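Local coordinates for sarcolemmal membrane-associated protein (Homo sapiens, PDB 6AR0), which joins the striatin-interacting phosphatase and kinase (STRIPAK) complex, which dephosphorylates STK3 and so inhibits Hippo signalling, and is represented here by the FHA domain of the longer protein, at residues P12-L24 and R38-V50. Numbering follows the deposited sequence.
Sequences PNSHPFQERHVYL and RPAQNNATFDCKV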
# COMPACT_ATOMS: atom_id res chain seq x y z
N PRO A 12 -6.36 10.68 7.74
CA PRO A 12 -5.97 11.98 8.29
C PRO A 12 -4.55 12.05 8.81
O PRO A 12 -4.01 13.16 8.89
CB PRO A 12 -6.97 12.20 9.43
CG PRO A 12 -8.12 11.38 9.12
CD PRO A 12 -7.62 10.19 8.34
N ASN A 13 -3.96 10.94 9.22
CA ASN A 13 -2.60 10.94 9.75
C ASN A 13 -1.57 10.55 8.70
O ASN A 13 -0.43 10.24 9.05
CB ASN A 13 -2.51 10.04 10.99
CG ASN A 13 -2.97 8.62 10.74
OD1 ASN A 13 -3.72 8.35 9.81
ND2 ASN A 13 -2.51 7.70 11.58
N SER A 14 -1.94 10.60 7.42
CA SER A 14 -1.04 10.25 6.35
C SER A 14 -0.31 11.47 5.81
O SER A 14 -0.84 12.59 5.77
CB SER A 14 -1.85 9.68 5.19
OG SER A 14 -1.04 9.18 4.16
N HIS A 15 0.91 11.24 5.36
CA HIS A 15 1.51 12.14 4.39
C HIS A 15 0.54 12.29 3.22
O HIS A 15 -0.06 11.30 2.79
CB HIS A 15 2.82 11.48 3.95
CG HIS A 15 3.66 12.32 3.06
ND1 HIS A 15 4.32 13.45 3.48
CD2 HIS A 15 4.02 12.12 1.77
CE1 HIS A 15 5.03 13.93 2.46
NE2 HIS A 15 4.85 13.14 1.42
N PRO A 16 0.34 13.49 2.68
CA PRO A 16 -0.75 13.67 1.71
C PRO A 16 -0.52 12.91 0.40
O PRO A 16 0.59 12.87 -0.13
CB PRO A 16 -0.75 15.18 1.47
CG PRO A 16 -0.24 15.72 2.76
CD PRO A 16 0.87 14.79 3.14
N PHE A 17 -1.61 12.35 -0.12
CA PHE A 17 -1.64 11.81 -1.47
C PHE A 17 -3.06 11.90 -1.99
O PHE A 17 -4.01 11.99 -1.20
CB PHE A 17 -1.11 10.36 -1.56
CG PHE A 17 -1.97 9.33 -0.87
CD1 PHE A 17 -1.78 9.01 0.47
CD2 PHE A 17 -2.95 8.65 -1.59
CE1 PHE A 17 -2.55 8.03 1.07
CE2 PHE A 17 -3.71 7.68 -0.99
CZ PHE A 17 -3.51 7.36 0.34
N GLN A 18 -3.20 11.88 -3.31
CA GLN A 18 -4.52 11.91 -3.93
C GLN A 18 -5.02 10.49 -4.17
O GLN A 18 -4.25 9.57 -4.47
CB GLN A 18 -4.48 12.69 -5.25
CG GLN A 18 -4.03 14.13 -5.08
CD GLN A 18 -4.88 14.91 -4.09
OE1 GLN A 18 -6.11 14.98 -4.22
NE2 GLN A 18 -4.23 15.51 -3.09
N GLU A 19 -6.33 10.33 -4.06
CA GLU A 19 -6.98 9.02 -4.14
C GLU A 19 -6.55 8.26 -5.39
O GLU A 19 -6.50 8.82 -6.49
CB GLU A 19 -8.49 9.24 -4.15
CG GLU A 19 -9.33 7.99 -4.32
CD GLU A 19 -10.81 8.29 -4.16
OE1 GLU A 19 -11.15 9.24 -3.41
OE2 GLU A 19 -11.62 7.60 -4.79
N ARG A 20 -6.30 6.96 -5.22
CA ARG A 20 -5.83 6.11 -6.29
C ARG A 20 -6.89 5.07 -6.64
O ARG A 20 -7.49 4.47 -5.75
CB ARG A 20 -4.53 5.39 -5.91
CG ARG A 20 -3.46 6.30 -5.34
CD ARG A 20 -3.04 7.37 -6.34
NE ARG A 20 -2.01 8.25 -5.79
CZ ARG A 20 -0.70 7.99 -5.76
NH1 ARG A 20 -0.22 6.87 -6.27
NH2 ARG A 20 0.13 8.85 -5.19
N HIS A 21 -7.11 4.88 -7.93
CA HIS A 21 -7.98 3.83 -8.47
C HIS A 21 -7.06 2.85 -9.19
O HIS A 21 -6.72 3.06 -10.35
CB HIS A 21 -9.05 4.40 -9.42
CG HIS A 21 -10.04 5.29 -8.73
ND1 HIS A 21 -11.05 5.94 -9.41
CD2 HIS A 21 -10.16 5.64 -7.43
CE1 HIS A 21 -11.76 6.64 -8.54
NE2 HIS A 21 -11.24 6.46 -7.33
N VAL A 22 -6.63 1.82 -8.47
CA VAL A 22 -5.56 0.93 -8.93
C VAL A 22 -6.18 -0.38 -9.39
O VAL A 22 -6.61 -1.20 -8.58
CB VAL A 22 -4.52 0.67 -7.82
CG1 VAL A 22 -3.40 -0.24 -8.33
CG2 VAL A 22 -3.95 1.98 -7.29
N TYR A 23 -6.19 -0.60 -10.70
CA TYR A 23 -6.68 -1.86 -11.24
C TYR A 23 -5.62 -2.94 -11.12
O TYR A 23 -4.42 -2.69 -11.27
CB TYR A 23 -7.12 -1.65 -12.69
CG TYR A 23 -8.34 -0.78 -12.76
CD1 TYR A 23 -9.59 -1.31 -12.48
CD2 TYR A 23 -8.25 0.57 -13.07
CE1 TYR A 23 -10.72 -0.51 -12.51
CE2 TYR A 23 -9.38 1.38 -13.11
CZ TYR A 23 -10.60 0.83 -12.84
OH TYR A 23 -11.74 1.62 -12.89
N LEU A 24 -6.07 -4.15 -10.81
CA LEU A 24 -5.21 -5.26 -10.41
C LEU A 24 -5.31 -6.44 -11.38
O LEU A 24 -5.38 -7.61 -10.98
CB LEU A 24 -5.54 -5.70 -8.99
CG LEU A 24 -5.28 -4.65 -7.91
CD1 LEU A 24 -5.77 -5.17 -6.57
CD2 LEU A 24 -3.82 -4.26 -7.83
N ARG A 38 6.59 7.60 -11.43
CA ARG A 38 6.02 8.69 -10.67
C ARG A 38 4.59 8.39 -10.27
O ARG A 38 3.94 7.49 -10.82
CB ARG A 38 6.04 9.97 -11.52
CG ARG A 38 7.44 10.39 -11.94
CD ARG A 38 8.32 10.64 -10.72
NE ARG A 38 9.60 11.24 -11.07
CZ ARG A 38 10.58 11.48 -10.21
NH1 ARG A 38 10.42 11.19 -8.93
NH2 ARG A 38 11.71 12.04 -10.61
N PRO A 39 4.07 9.11 -9.27
CA PRO A 39 2.67 8.90 -8.86
C PRO A 39 1.70 9.14 -10.00
O PRO A 39 1.88 10.04 -10.81
CB PRO A 39 2.48 9.94 -7.75
CG PRO A 39 3.85 10.19 -7.23
CD PRO A 39 4.75 10.09 -8.42
N ALA A 40 0.65 8.33 -10.04
CA ALA A 40 -0.46 8.52 -10.96
C ALA A 40 -1.70 7.92 -10.32
O ALA A 40 -1.62 7.10 -9.41
CB ALA A 40 -0.20 7.84 -12.31
N GLN A 41 -2.87 8.31 -10.84
CA GLN A 41 -4.12 7.81 -10.27
C GLN A 41 -4.18 6.29 -10.30
O GLN A 41 -4.78 5.67 -9.40
CB GLN A 41 -5.30 8.36 -11.03
CG GLN A 41 -6.61 7.74 -10.61
CD GLN A 41 -7.76 8.35 -11.36
OE1 GLN A 41 -8.49 7.67 -12.07
NE2 GLN A 41 -7.94 9.65 -11.20
N ASN A 42 -3.64 5.66 -11.34
CA ASN A 42 -3.78 4.22 -11.49
C ASN A 42 -2.65 3.44 -10.87
O ASN A 42 -2.51 2.25 -11.17
CB ASN A 42 -3.95 3.84 -12.96
CG ASN A 42 -2.69 4.03 -13.76
OD1 ASN A 42 -1.80 4.78 -13.37
ND2 ASN A 42 -2.61 3.35 -14.90
N ASN A 43 -1.84 4.06 -9.99
CA ASN A 43 -0.75 3.32 -9.39
C ASN A 43 -0.65 3.59 -7.90
O ASN A 43 -1.40 4.40 -7.32
CB ASN A 43 0.57 3.52 -10.16
CG ASN A 43 1.20 4.90 -9.96
OD1 ASN A 43 1.11 5.51 -8.89
ND2 ASN A 43 1.89 5.37 -10.99
N ALA A 44 0.27 2.86 -7.28
CA ALA A 44 0.54 2.93 -5.86
C ALA A 44 1.98 3.39 -5.64
O ALA A 44 2.68 2.89 -4.76
CB ALA A 44 0.22 1.61 -5.17
N THR A 45 2.40 4.36 -6.44
CA THR A 45 3.68 5.03 -6.29
C THR A 45 3.45 6.35 -5.57
O THR A 45 2.57 7.13 -5.96
CB THR A 45 4.32 5.27 -7.65
OG1 THR A 45 4.51 4.00 -8.29
CG2 THR A 45 5.67 5.98 -7.52
N PHE A 46 4.22 6.60 -4.52
CA PHE A 46 3.98 7.74 -3.64
C PHE A 46 5.22 8.61 -3.49
O PHE A 46 6.33 8.09 -3.28
CB PHE A 46 3.52 7.29 -2.25
CG PHE A 46 2.25 6.49 -2.26
CD1 PHE A 46 1.00 7.11 -2.28
CD2 PHE A 46 2.29 5.10 -2.28
CE1 PHE A 46 -0.16 6.36 -2.32
CE2 PHE A 46 1.13 4.37 -2.33
CZ PHE A 46 -0.10 5.00 -2.34
N ASP A 47 5.03 9.91 -3.60
CA ASP A 47 6.07 10.87 -3.25
C ASP A 47 6.06 10.96 -1.73
O ASP A 47 5.25 11.69 -1.14
CB ASP A 47 5.76 12.20 -3.93
CG ASP A 47 6.78 13.25 -3.63
OD1 ASP A 47 7.79 12.94 -2.95
OD2 ASP A 47 6.56 14.39 -4.10
N CYS A 48 6.92 10.18 -1.09
CA CYS A 48 6.97 10.06 0.36
C CYS A 48 8.34 9.50 0.72
O CYS A 48 8.71 8.42 0.26
CB CYS A 48 5.87 9.11 0.85
SG CYS A 48 5.84 8.83 2.63
N LYS A 49 9.06 10.24 1.57
CA LYS A 49 10.47 9.96 1.80
C LYS A 49 10.69 8.59 2.43
O LYS A 49 11.73 7.96 2.19
CB LYS A 49 11.04 11.04 2.73
CG LYS A 49 12.54 10.98 2.88
CD LYS A 49 13.07 12.09 3.77
CE LYS A 49 14.57 11.99 3.89
NZ LYS A 49 15.07 12.91 4.93
N VAL A 50 9.78 8.15 3.29
CA VAL A 50 10.02 6.98 4.12
C VAL A 50 9.74 5.67 3.41
O VAL A 50 10.00 4.60 3.99
CB VAL A 50 9.28 7.09 5.47
CG1 VAL A 50 9.64 8.39 6.20
CG2 VAL A 50 7.79 7.01 5.28
O HOH W 1 2.43 11.11 -1.36
O HOH W 2 -7.54 4.82 -12.49
O HOH W 3 -3.85 0.13 -12.39
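Across from the turn Ala-40 to Asn-43, strand 20-23 gives a single direct backbone hydrogen bond, His-21 N to Gln-41 O (2.9 Å), and its axis runs at 140° to that of strand 44-46. The two strands are edges of the two beta sheets of the FHA sandwich: 20-23 pairs with 5-10, and 44-46 with 28-32. Arg-20 bridges them. Its chain, bent at chi2, brings the guanidinium up against residues 43-46, where Arg-20 NH1 and NH2 grip Thr-45 O end-on, at 2.8 and 3.1 Å. Arg-20 NH1 also donates to Asn-43 O at 2.9 Å; all three bonds lie close to the guanidinium plane, although NH1 stands above the plane of each carbonyl. One face of the guanidinium rests over the rim of the Phe-46 ring, the planes 27° apart. Replacing Arg-20 with an alanine is likely to cost the Asn-43 and Thr-45 carbonyls these donors and to remove the guanidinium from over the Phe-46 ring. Phe-46 in turn points its edge at the face of Phe-17, a T-shaped pair with planes at 75° and Phe-46 CE1 lying 3.7 Å from Phe-17 CD2; Phe-17 also touches Ile-121 of strand 117-128. Farther along, the His-15 ring lies obliquely beside Cys-48 SG and sends a weak bond from NE2 to Asp-47 O, which a water also links to Pro-16 O. Next to the guanidinium, Asn-43 OD1 closes an Asx turn, accepting from Thr-45 N at 3.0 Å on one face of its amide plane and from Ala-40 N on the other.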